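Local coordinates for hydrazine synthase subunit alpha (Candidatus Kuenenia stuttgartiensis, PDB 5C2V), which carries the active site that condenses hydroxylamine with ammonia to hydrazine, the second half-reaction of the heme c-containing hydrazine synthase complex, at residues 464-469 with 504-509; 496-501 with 763-768; 641-646 with 767-772; 645-650 with 774-779. All coordinates share one frame; numbering follows the deposited sequence.

Contact 1 of 4, residues 464-469 with 504-509; sequences IIQGYQ and GIIGYQ
Ile464 and Ile506 meet at a classic beta bulge that interrupts the antiparallel pairing of strand 461-467 with the outermost strand 503-510 in the four-stranded sheet of the middle domain. Ile506 and Gly507 together face Ile464. Gly507 N reaches Ile464 O at 3.0 Å in a nearly straight bond, whereas Ile506 N reaches the same oxygen only in a weak, strongly bent one. The extra residue swings the Ile506 side chain toward the neighbouring strand. There it crosses the Ile464 side chain at a slant, CG2 of Ile464 lying 3.7 Å from CG2 of Ile506; each of these methyls is the branch anti to its own backbone N. The other branch of Ile506 meets Gln466 at about a right angle, its CG1 packing against Gln466 CB at 3.5 Å. Gln466 stretches out beyond this point (chi1 179°, chi2 -177°), and its OE1 accepts a hydrogen bond from Gln641.

Regular pairing resumes past the bulge. Ile465 and Ile505 form a non-hydrogen-bonded pair, both side chains on the sheet face reached by helix 751-762, while Gln466 and Gly504 exchange two backbone hydrogen bonds. Gly507, the second residue of the bulge, has a positive phi (153°). Tyr468, whose hydroxyl is hydrogen-bonded to Gln641, lies over Gly504. The tyrosine ring lies across the start of the strand, with Gly504 N over one face, offset toward the rim, and Tyr468 OH 3.4 Å from Gly504 CA.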
# COMPACT_ATOMS: atom_id res chain seq x y z
N ILE D 464 -15.41 23.94 7.75
CA ILE D 464 -15.47 24.02 6.30
C ILE D 464 -14.31 24.87 5.79
O ILE D 464 -14.16 26.04 6.17
CB ILE D 464 -16.80 24.61 5.81
CG1 ILE D 464 -17.97 23.98 6.57
CG2 ILE D 464 -16.95 24.40 4.32
CD1 ILE D 464 -19.32 24.55 6.19
N ILE D 465 -13.52 24.26 4.90
CA ILE D 465 -12.26 24.81 4.43
C ILE D 465 -12.27 25.04 2.92
O ILE D 465 -12.72 24.18 2.17
CB ILE D 465 -11.10 23.84 4.78
CG1 ILE D 465 -10.96 23.69 6.29
CG2 ILE D 465 -9.79 24.31 4.16
CD1 ILE D 465 -9.95 22.64 6.71
N GLN D 466 -11.78 26.20 2.49
CA GLN D 466 -11.68 26.49 1.06
C GLN D 466 -10.24 26.44 0.56
O GLN D 466 -9.37 27.14 1.08
CB GLN D 466 -12.27 27.86 0.74
CG GLN D 466 -12.17 28.24 -0.73
CD GLN D 466 -12.70 29.63 -1.01
OE1 GLN D 466 -13.36 30.24 -0.17
NE2 GLN D 466 -12.40 30.15 -2.21
N GLY D 467 -9.99 25.60 -0.44
CA GLY D 467 -8.68 25.50 -1.05
C GLY D 467 -8.32 26.72 -1.88
O GLY D 467 -9.08 27.13 -2.76
N TYR D 468 -7.15 27.29 -1.61
CA TYR D 468 -6.65 28.41 -2.41
C TYR D 468 -5.71 27.89 -3.50
O TYR D 468 -4.78 27.14 -3.22
CB TYR D 468 -5.91 29.42 -1.53
CG TYR D 468 -6.75 30.02 -0.42
CD1 TYR D 468 -8.13 30.11 -0.54
CD2 TYR D 468 -6.16 30.50 0.74
CE1 TYR D 468 -8.90 30.66 0.47
CE2 TYR D 468 -6.92 31.05 1.75
CZ TYR D 468 -8.29 31.13 1.61
OH TYR D 468 -9.04 31.67 2.63
N GLN D 469 -5.97 28.31 -4.73
CA GLN D 469 -5.11 27.94 -5.84
C GLN D 469 -3.73 28.54 -5.64
O GLN D 469 -3.60 29.64 -5.09
CB GLN D 469 -5.72 28.40 -7.17
CG GLN D 469 -4.98 27.90 -8.40
CD GLN D 469 -5.10 26.40 -8.60
OE1 GLN D 469 -6.04 25.92 -9.23
NE2 GLN D 469 -4.15 25.65 -8.05
N GLY D 504 -7.92 28.11 3.47
CA GLY D 504 -8.46 28.95 4.53
C GLY D 504 -9.81 28.44 5.01
O GLY D 504 -10.35 27.48 4.46
N ILE D 505 -10.34 29.09 6.04
CA ILE D 505 -11.57 28.62 6.67
C ILE D 505 -12.81 29.28 6.08
O ILE D 505 -13.02 30.48 6.24
CB ILE D 505 -11.54 28.87 8.19
CG1 ILE D 505 -10.27 28.27 8.81
CG2 ILE D 505 -12.78 28.30 8.85
CD1 ILE D 505 -10.14 28.53 10.29
N ILE D 506 -13.63 28.49 5.40
CA ILE D 506 -14.94 28.95 4.96
C ILE D 506 -15.76 29.28 6.20
O ILE D 506 -16.38 30.34 6.29
CB ILE D 506 -15.68 27.91 4.10
CG1 ILE D 506 -15.22 28.01 2.65
CG2 ILE D 506 -17.19 28.12 4.16
CD1 ILE D 506 -15.95 27.07 1.71
N GLY D 507 -15.76 28.36 7.16
CA GLY D 507 -16.42 28.62 8.43
C GLY D 507 -16.91 27.37 9.13
O GLY D 507 -16.79 26.28 8.60
N TYR D 508 -17.47 27.54 10.32
CA TYR D 508 -17.91 26.40 11.11
C TYR D 508 -19.43 26.30 11.16
O TYR D 508 -20.13 27.31 11.11
CB TYR D 508 -17.36 26.49 12.53
CG TYR D 508 -15.85 26.40 12.63
CD1 TYR D 508 -15.23 25.19 12.90
CD2 TYR D 508 -15.06 27.53 12.47
CE1 TYR D 508 -13.86 25.10 13.01
CE2 TYR D 508 -13.68 27.45 12.58
CZ TYR D 508 -13.09 26.23 12.84
OH TYR D 508 -11.72 26.14 12.94
N GLN D 509 -19.94 25.08 11.26
CA GLN D 509 -21.38 24.88 11.40
C GLN D 509 -21.70 23.80 12.42
O GLN D 509 -21.08 22.74 12.42
CB GLN D 509 -22.00 24.52 10.05
CG GLN D 509 -23.52 24.53 10.06
CD GLN D 509 -24.09 25.88 10.43
OE1 GLN D 509 -24.99 25.98 11.27
NE2 GLN D 509 -23.56 26.93 9.82

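Contact 2 of 4, residues 496-501 with 763-768. With CA (calcium ion), chain Z.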
# COMPACT_ATOMS: atom_id res chain seq x y z
N SER D 496 4.51 25.71 2.23
CA SER D 496 4.27 24.77 3.33
C SER D 496 5.29 23.63 3.36
O SER D 496 5.81 23.22 2.32
CB SER D 496 2.86 24.19 3.24
OG SER D 496 2.76 23.24 2.19
N GLY D 497 5.55 23.12 4.56
CA GLY D 497 6.45 22.00 4.73
C GLY D 497 5.73 20.68 4.51
O GLY D 497 6.34 19.61 4.58
N THR D 498 4.43 20.75 4.25
CA THR D 498 3.63 19.56 4.01
C THR D 498 3.14 19.52 2.57
O THR D 498 3.41 20.44 1.79
CB THR D 498 2.42 19.49 4.96
OG1 THR D 498 1.39 20.38 4.50
CG2 THR D 498 2.82 19.87 6.37
N ALA D 499 2.42 18.46 2.22
CA ALA D 499 1.88 18.31 0.87
C ALA D 499 0.61 19.14 0.69
O ALA D 499 0.09 19.27 -0.41
CB ALA D 499 1.60 16.85 0.58
N PHE D 500 0.13 19.71 1.79
CA PHE D 500 -1.06 20.55 1.77
C PHE D 500 -0.73 21.95 1.26
O PHE D 500 0.11 22.64 1.84
CB PHE D 500 -1.69 20.64 3.16
CG PHE D 500 -2.25 19.33 3.66
CD1 PHE D 500 -1.42 18.39 4.25
CD2 PHE D 500 -3.60 19.06 3.56
CE1 PHE D 500 -1.93 17.19 4.71
CE2 PHE D 500 -4.12 17.86 4.02
CZ PHE D 500 -3.28 16.93 4.60
N GLN D 501 -1.39 22.36 0.19
CA GLN D 501 -1.22 23.71 -0.34
C GLN D 501 -2.06 24.71 0.45
O GLN D 501 -2.77 24.34 1.39
CB GLN D 501 -1.56 23.76 -1.82
CG GLN D 501 -0.52 23.12 -2.72
CD GLN D 501 -0.89 23.19 -4.19
OE1 GLN D 501 -2.06 23.27 -4.54
NE2 GLN D 501 0.12 23.16 -5.05
N LEU D 763 -5.55 22.60 9.40
CA LEU D 763 -5.53 23.19 8.06
C LEU D 763 -4.44 22.59 7.18
O LEU D 763 -4.37 22.89 5.99
CB LEU D 763 -5.35 24.70 8.15
CG LEU D 763 -6.58 25.55 8.45
CD1 LEU D 763 -6.17 26.99 8.72
CD2 LEU D 763 -7.58 25.48 7.30
N GLY D 764 -3.60 21.74 7.76
CA GLY D 764 -2.48 21.17 7.03
C GLY D 764 -1.13 21.72 7.44
O GLY D 764 -0.11 21.38 6.84
N ALA D 765 -1.13 22.58 8.45
CA ALA D 765 0.10 23.10 9.05
C ALA D 765 1.01 23.79 8.04
O ALA D 765 2.21 23.49 7.97
CB ALA D 765 0.86 21.97 9.75
N GLN D 766 0.45 24.71 7.27
CA GLN D 766 1.23 25.45 6.28
C GLN D 766 2.11 26.50 6.95
O GLN D 766 2.11 26.65 8.17
CB GLN D 766 0.31 26.12 5.25
CG GLN D 766 -0.49 25.15 4.38
CD GLN D 766 -1.74 24.64 5.07
OE1 GLN D 766 -2.06 25.05 6.18
NE2 GLN D 766 -2.46 23.75 4.40
N TRP D 767 2.85 27.23 6.12
CA TRP D 767 3.72 28.31 6.55
C TRP D 767 3.20 29.60 5.94
O TRP D 767 2.81 30.54 6.64
CB TRP D 767 5.16 28.04 6.12
CG TRP D 767 6.03 29.27 5.96
CD1 TRP D 767 6.22 30.00 4.82
CD2 TRP D 767 6.86 29.88 6.97
NE1 TRP D 767 7.09 31.03 5.06
CE2 TRP D 767 7.50 30.98 6.36
CE3 TRP D 767 7.11 29.61 8.31
CZ2 TRP D 767 8.37 31.81 7.06
CZ3 TRP D 767 7.98 30.43 9.01
CH2 TRP D 767 8.60 31.52 8.38
N ASP D 768 3.20 29.64 4.61
CA ASP D 768 2.67 30.78 3.89
C ASP D 768 1.27 30.41 3.40
O ASP D 768 1.12 29.65 2.45
CB ASP D 768 3.60 31.12 2.71
CG ASP D 768 3.43 32.53 2.23
OD1 ASP D 768 2.28 33.00 2.14
OD2 ASP D 768 4.46 33.18 1.93
CA CA Z . 2.31 34.21 0.14
O HOH W 1 4.70 34.42 0.11
O HOH W 2 2.40 32.21 -1.17
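Thr498 and Gln766 each make a side-chain hydrogen bond between loop 496-501 and the chain leaving helix 751-762. Thr498 OG1 donates to Gly764 O at 3.0 Å, lying in the carbonyl plane, and accepts from Phe500 N in an ST turn; one hydroxyl thus braces its own loop and grips the other segment. The second bond is weak: Gln766 NE2 reaches Gln501 O at 3.1 Å with a bent N-H. The same amide nitrogen makes a shorter, straighter bond to Leu763 O, 2.6 Å away and in the plane of the Gln766 amide. A bend at chi2 (82°) folds the glutamine back to reach this carbonyl.

Gly764 ends the helix in a Schellman motif, its phi positive. Its bare CA sits over one face of the Phe500 ring in a CH-pi contact, 4.2 Å from the ring centroid and displaced toward the rim.

Van der Waals contacts accompany these bonds. Ser496 CB rests on Gln766 CG at 3.7 Å, and the Thr498 methyl CG2 packs beside Gly764 O. At the end of the segment, Asp768 takes no part in the loop contact but binds the calcium ion through OD1 at 2.3 Å.

Contact 3 of 4, residues 641-646 with 767-772. With CA (calcium ion), chain Z.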
# COMPACT_ATOMS: atom_id res chain seq x y z
N GLN D 641 -12.14 36.54 4.01
CA GLN D 641 -12.10 35.14 4.44
C GLN D 641 -10.85 34.84 5.26
O GLN D 641 -9.73 35.13 4.84
CB GLN D 641 -12.18 34.20 3.24
CG GLN D 641 -12.50 32.75 3.61
CD GLN D 641 -12.56 31.84 2.40
OE1 GLN D 641 -11.64 31.82 1.57
NE2 GLN D 641 -13.63 31.07 2.29
N ARG D 642 -11.05 34.25 6.44
CA ARG D 642 -9.97 34.07 7.41
C ARG D 642 -9.19 32.77 7.22
O ARG D 642 -9.76 31.72 6.91
CB ARG D 642 -10.54 34.11 8.83
CG ARG D 642 -9.49 34.10 9.93
CD ARG D 642 -10.13 34.18 11.31
NE ARG D 642 -10.91 32.98 11.63
CZ ARG D 642 -10.45 31.94 12.32
NH1 ARG D 642 -9.20 31.95 12.77
NH2 ARG D 642 -11.23 30.90 12.56
N THR D 643 -7.88 32.86 7.41
CA THR D 643 -7.00 31.69 7.41
C THR D 643 -5.99 31.81 8.54
O THR D 643 -5.86 32.87 9.15
CB THR D 643 -6.25 31.53 6.07
OG1 THR D 643 -5.66 30.23 6.01
CG2 THR D 643 -5.17 32.59 5.94
N VAL D 644 -5.28 30.72 8.82
CA VAL D 644 -4.23 30.75 9.83
C VAL D 644 -2.85 30.70 9.17
O VAL D 644 -2.50 29.71 8.53
CB VAL D 644 -4.36 29.59 10.83
CG1 VAL D 644 -3.28 29.68 11.89
CG2 VAL D 644 -5.74 29.60 11.47
N ASP D 645 -2.08 31.77 9.34
CA ASP D 645 -0.74 31.85 8.78
C ASP D 645 0.30 31.73 9.89
O ASP D 645 0.20 32.40 10.91
CB ASP D 645 -0.56 33.16 8.02
CG ASP D 645 0.74 33.21 7.23
OD1 ASP D 645 1.77 33.62 7.81
OD2 ASP D 645 0.72 32.84 6.04
N PHE D 646 1.29 30.86 9.68
CA PHE D 646 2.27 30.56 10.72
C PHE D 646 3.09 31.78 11.14
O PHE D 646 3.41 31.95 12.32
CB PHE D 646 3.21 29.45 10.25
CG PHE D 646 4.18 29.00 11.30
CD1 PHE D 646 3.80 28.08 12.27
CD2 PHE D 646 5.48 29.48 11.33
CE1 PHE D 646 4.69 27.66 13.24
CE2 PHE D 646 6.38 29.07 12.30
CZ PHE D 646 5.98 28.16 13.26
N TRP D 767 2.85 27.23 6.12
CA TRP D 767 3.72 28.31 6.55
C TRP D 767 3.20 29.60 5.94
O TRP D 767 2.81 30.54 6.64
CB TRP D 767 5.16 28.04 6.12
CG TRP D 767 6.03 29.27 5.96
CD1 TRP D 767 6.22 30.00 4.82
CD2 TRP D 767 6.86 29.88 6.97
NE1 TRP D 767 7.09 31.03 5.06
CE2 TRP D 767 7.50 30.98 6.36
CE3 TRP D 767 7.11 29.61 8.31
CZ2 TRP D 767 8.37 31.81 7.06
CZ3 TRP D 767 7.98 30.43 9.01
CH2 TRP D 767 8.60 31.52 8.38
N ASP D 768 3.20 29.64 4.61
CA ASP D 768 2.67 30.78 3.89
C ASP D 768 1.27 30.41 3.40
O ASP D 768 1.12 29.65 2.45
CB ASP D 768 3.60 31.12 2.71
CG ASP D 768 3.43 32.53 2.23
OD1 ASP D 768 2.28 33.00 2.14
OD2 ASP D 768 4.46 33.18 1.93
N ASN D 769 0.26 30.95 4.08
CA ASN D 769 -1.12 30.68 3.72
C ASN D 769 -1.75 31.81 2.92
O ASN D 769 -2.93 31.76 2.57
CB ASN D 769 -1.96 30.39 4.97
CG ASN D 769 -2.36 28.93 5.07
OD1 ASN D 769 -2.40 28.21 4.07
ND2 ASN D 769 -2.65 28.48 6.29
N ILE D 770 -0.96 32.85 2.65
CA ILE D 770 -1.42 33.97 1.84
C ILE D 770 -0.91 33.83 0.41
O ILE D 770 0.28 34.01 0.16
CB ILE D 770 -0.96 35.31 2.42
CG1 ILE D 770 -1.41 35.45 3.88
CG2 ILE D 770 -1.49 36.47 1.59
CD1 ILE D 770 -0.91 36.70 4.56
N PRO D 771 -1.82 33.50 -0.53
CA PRO D 771 -1.47 33.26 -1.94
C PRO D 771 -0.70 34.42 -2.57
O PRO D 771 -1.08 35.58 -2.40
CB PRO D 771 -2.83 33.08 -2.61
CG PRO D 771 -3.72 32.59 -1.52
CD PRO D 771 -3.25 33.30 -0.28
N GLY D 772 0.36 34.10 -3.30
CA GLY D 772 1.18 35.10 -3.94
C GLY D 772 2.21 35.70 -3.00
O GLY D 772 2.17 35.45 -1.80
CA CA Z . 2.31 34.21 0.14
O HOH W 1 4.70 34.42 0.11
O HOH W 2 2.40 32.21 -1.17
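Asn769 joins the two segments with both its backbone and its side chain. Its amide ND2 donates to Val644 O at 2.6 Å, nearly straight, the oxygen lying in the amide plane of the asparagine. Its backbone N meets Asp645 OD2 at 2.8 Å in a still straighter bond, 170° at the hydrogen. The calcium-binding loop is thereby fastened to the N-cap of helix 646-657 in the C-terminal, cytochrome c-like domain: Asp645 is the capping residue, and its carboxylate also pairs with Arg647. With CG anti to the backbone N (chi1 -171°), this aspartate brings OD2 up to the loop. A weak bond from Phe646 N to Trp767 O adds to the backbone contacts.

Just beyond, Asp768 OD1 accepts from Ile770 N in an Asx turn and also binds the calcium ion. Ile770 O and Gly772 O are ligands too, the latter at 2.3 Å, while two waters and Asp774 complete the site. The second carboxylate oxygen of this aspartate, Asp768 OD2, is salt-bridged to Arg647.

Thr643 crosses Asn769 at a slant, its methyl CG2 4.0 Å from Asn769 CB and its hydroxyl bonded to Arg503 O. Ile770 CG1 comes within 4.0 Å of Asp645 OD2. At the far end Phe646 and Trp767 meet rim to rim, neither ring over the face of the other, their planes 35° apart and Phe646 CD2 3.4 Å from Trp767 CE3.

Contact 4 of 4, residues 645-650 with 774-779; sequences DFRRDI and DFYPGY. With CA (calcium ion), chain Z.
Asp774 OD1 is held by two groups: it accepts from Tyr776 N at 3.1 Å through its anti lone pair, forming an Asx turn, and pairs with Arg647 NH1 at 3.0 Å across the contact. The N-H of the arginine is poorly aimed, so this salt bridge is more a matter of charge than of a directed bond; guanidinium and carboxylate planes stand 74° apart. The other oxygen, OD2, binds the calcium ion.

Arg647 is held on its NE and NH2 side by Asp645, the N-cap residue of helix 646-657. These two nitrogens grip the carboxylate side-on, NE to OD1 at 2.8 Å in the guanidinium plane and NH2 to OD2 at 2.7 Å from a tilt of 18°. OD1 takes weak capping bonds from Arg647 N and Arg648 N as well. A bend at chi3 (-64°) turns the guanidinium toward the calcium-binding loop. Over one of its faces sits Tyr776 CB, 3.4 Å from NH1, and Pro777 O lies at its edge, reached by a long, weak bond from NH1.

Farther out, Tyr776 crosses Arg648 obliquely and sets its hydroxyl 3.3 Å from Arg648 CG. The positive charge of Arg647, shared among Asp645, Asp774 and the calcium ligand Asp768, probably eases the mutual repulsion of the three carboxylates and couples the helix start to the metal site.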
# COMPACT_ATOMS: atom_id res chain seq x y z
N ASP D 645 -2.08 31.77 9.34
CA ASP D 645 -0.74 31.85 8.78
C ASP D 645 0.30 31.73 9.89
O ASP D 645 0.20 32.40 10.91
CB ASP D 645 -0.56 33.16 8.02
CG ASP D 645 0.74 33.21 7.23
OD1 ASP D 645 1.77 33.62 7.81
OD2 ASP D 645 0.72 32.84 6.04
N PHE D 646 1.29 30.86 9.68
CA PHE D 646 2.27 30.56 10.72
C PHE D 646 3.09 31.78 11.14
O PHE D 646 3.41 31.95 12.32
CB PHE D 646 3.21 29.45 10.25
CG PHE D 646 4.18 29.00 11.30
CD1 PHE D 646 3.80 28.08 12.27
CD2 PHE D 646 5.48 29.48 11.33
CE1 PHE D 646 4.69 27.66 13.24
CE2 PHE D 646 6.38 29.07 12.30
CZ PHE D 646 5.98 28.16 13.26
N ARG D 647 3.43 32.63 10.17
CA ARG D 647 4.26 33.80 10.44
C ARG D 647 3.48 34.88 11.18
O ARG D 647 4.00 35.51 12.10
CB ARG D 647 4.81 34.35 9.13
CG ARG D 647 5.46 33.30 8.25
CD ARG D 647 5.45 33.71 6.80
NE ARG D 647 4.09 33.81 6.28
CZ ARG D 647 3.78 34.21 5.05
NH1 ARG D 647 4.75 34.56 4.21
NH2 ARG D 647 2.52 34.27 4.67
N ARG D 648 2.24 35.10 10.76
CA ARG D 648 1.41 36.16 11.32
C ARG D 648 0.76 35.76 12.65
O ARG D 648 0.60 36.58 13.55
CB ARG D 648 0.33 36.56 10.32
CG ARG D 648 -0.49 37.77 10.73
CD ARG D 648 -1.97 37.52 10.49
NE ARG D 648 -2.24 37.09 9.12
CZ ARG D 648 -3.37 36.50 8.73
NH1 ARG D 648 -4.33 36.26 9.62
NH2 ARG D 648 -3.53 36.14 7.47
N ASP D 649 0.38 34.49 12.76
CA ASP D 649 -0.45 34.03 13.88
C ASP D 649 0.31 33.20 14.91
O ASP D 649 0.42 33.59 16.07
CB ASP D 649 -1.64 33.24 13.34
CG ASP D 649 -2.53 34.06 12.42
OD1 ASP D 649 -2.71 35.26 12.69
OD2 ASP D 649 -3.03 33.50 11.42
N ILE D 650 0.83 32.05 14.49
CA ILE D 650 1.44 31.08 15.41
C ILE D 650 2.79 31.52 15.97
O ILE D 650 3.02 31.45 17.19
CB ILE D 650 1.62 29.72 14.71
CG1 ILE D 650 0.30 29.23 14.12
CG2 ILE D 650 2.19 28.69 15.69
CD1 ILE D 650 -0.83 29.15 15.13
N ASP D 774 3.98 38.17 -0.52
CA ASP D 774 3.50 39.13 0.46
C ASP D 774 4.65 39.73 1.27
O ASP D 774 5.82 39.46 0.99
CB ASP D 774 2.48 38.49 1.41
CG ASP D 774 2.93 37.14 1.92
OD1 ASP D 774 3.78 37.10 2.84
OD2 ASP D 774 2.43 36.12 1.41
N PHE D 775 4.31 40.54 2.27
CA PHE D 775 5.31 41.26 3.05
C PHE D 775 5.90 40.42 4.18
O PHE D 775 6.88 40.82 4.81
CB PHE D 775 4.70 42.55 3.61
CG PHE D 775 4.35 43.56 2.56
CD1 PHE D 775 5.00 43.57 1.34
CD2 PHE D 775 3.37 44.51 2.80
CE1 PHE D 775 4.68 44.50 0.37
CE2 PHE D 775 3.04 45.45 1.84
CZ PHE D 775 3.70 45.44 0.62
N TYR D 776 5.29 39.28 4.46
CA TYR D 776 5.75 38.40 5.53
C TYR D 776 6.97 37.59 5.09
O TYR D 776 7.09 37.24 3.91
CB TYR D 776 4.62 37.48 5.99
CG TYR D 776 3.51 38.21 6.71
CD1 TYR D 776 3.64 38.55 8.05
CD2 TYR D 776 2.34 38.55 6.06
CE1 TYR D 776 2.63 39.22 8.72
CE2 TYR D 776 1.32 39.22 6.72
CZ TYR D 776 1.47 39.55 8.05
OH TYR D 776 0.47 40.21 8.71
N PRO D 777 7.88 37.30 6.03
CA PRO D 777 9.15 36.60 5.77
C PRO D 777 9.00 35.31 4.97
O PRO D 777 8.08 34.53 5.21
CB PRO D 777 9.68 36.30 7.17
CG PRO D 777 9.13 37.40 8.01
CD PRO D 777 7.77 37.69 7.45
N GLY D 778 9.91 35.08 4.03
CA GLY D 778 9.87 33.89 3.20
C GLY D 778 11.00 33.82 2.19
O GLY D 778 11.91 34.66 2.19
N TYR D 779 10.94 32.82 1.32
CA TYR D 779 11.97 32.56 0.31
C TYR D 779 12.19 33.76 -0.62
O TYR D 779 11.25 34.29 -1.20
CB TYR D 779 11.59 31.33 -0.51
CG TYR D 779 12.51 31.03 -1.68
CD1 TYR D 779 13.68 30.30 -1.50
CD2 TYR D 779 12.20 31.47 -2.96
CE1 TYR D 779 14.52 30.02 -2.56
CE2 TYR D 779 13.03 31.19 -4.03
CZ TYR D 779 14.19 30.47 -3.83
OH TYR D 779 15.01 30.20 -4.89
CA CA Z . 2.31 34.21 0.14
O HOH W 1 4.70 34.42 0.11
O HOH W 2 2.40 32.21 -1.17

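Overall arrangement
Contacts 2, 3 and 4 gather round one calcium ion: Asp768 belongs to contacts 2 and 3, and contact 4 adds Asp774. Arg647 of contact 4 reaches Asp768 OD2 with its NH1 at 2.7 Å, and the centres of contacts 3 and 4 are about 8 Å apart. Contact 1 joins this group through contact 3, where Gly504 CA lies 3.4 Å from Thr643 OG1, and through Leu763 of contact 2, which packs on Ile465. The group lies between the two hemes: the Ile464 side chain is about 9 Å from one heme c and about 11 Å from the Cys556 side chain, while that of Phe646 is about 10 Å from the side chain of Cys658, which binds the other.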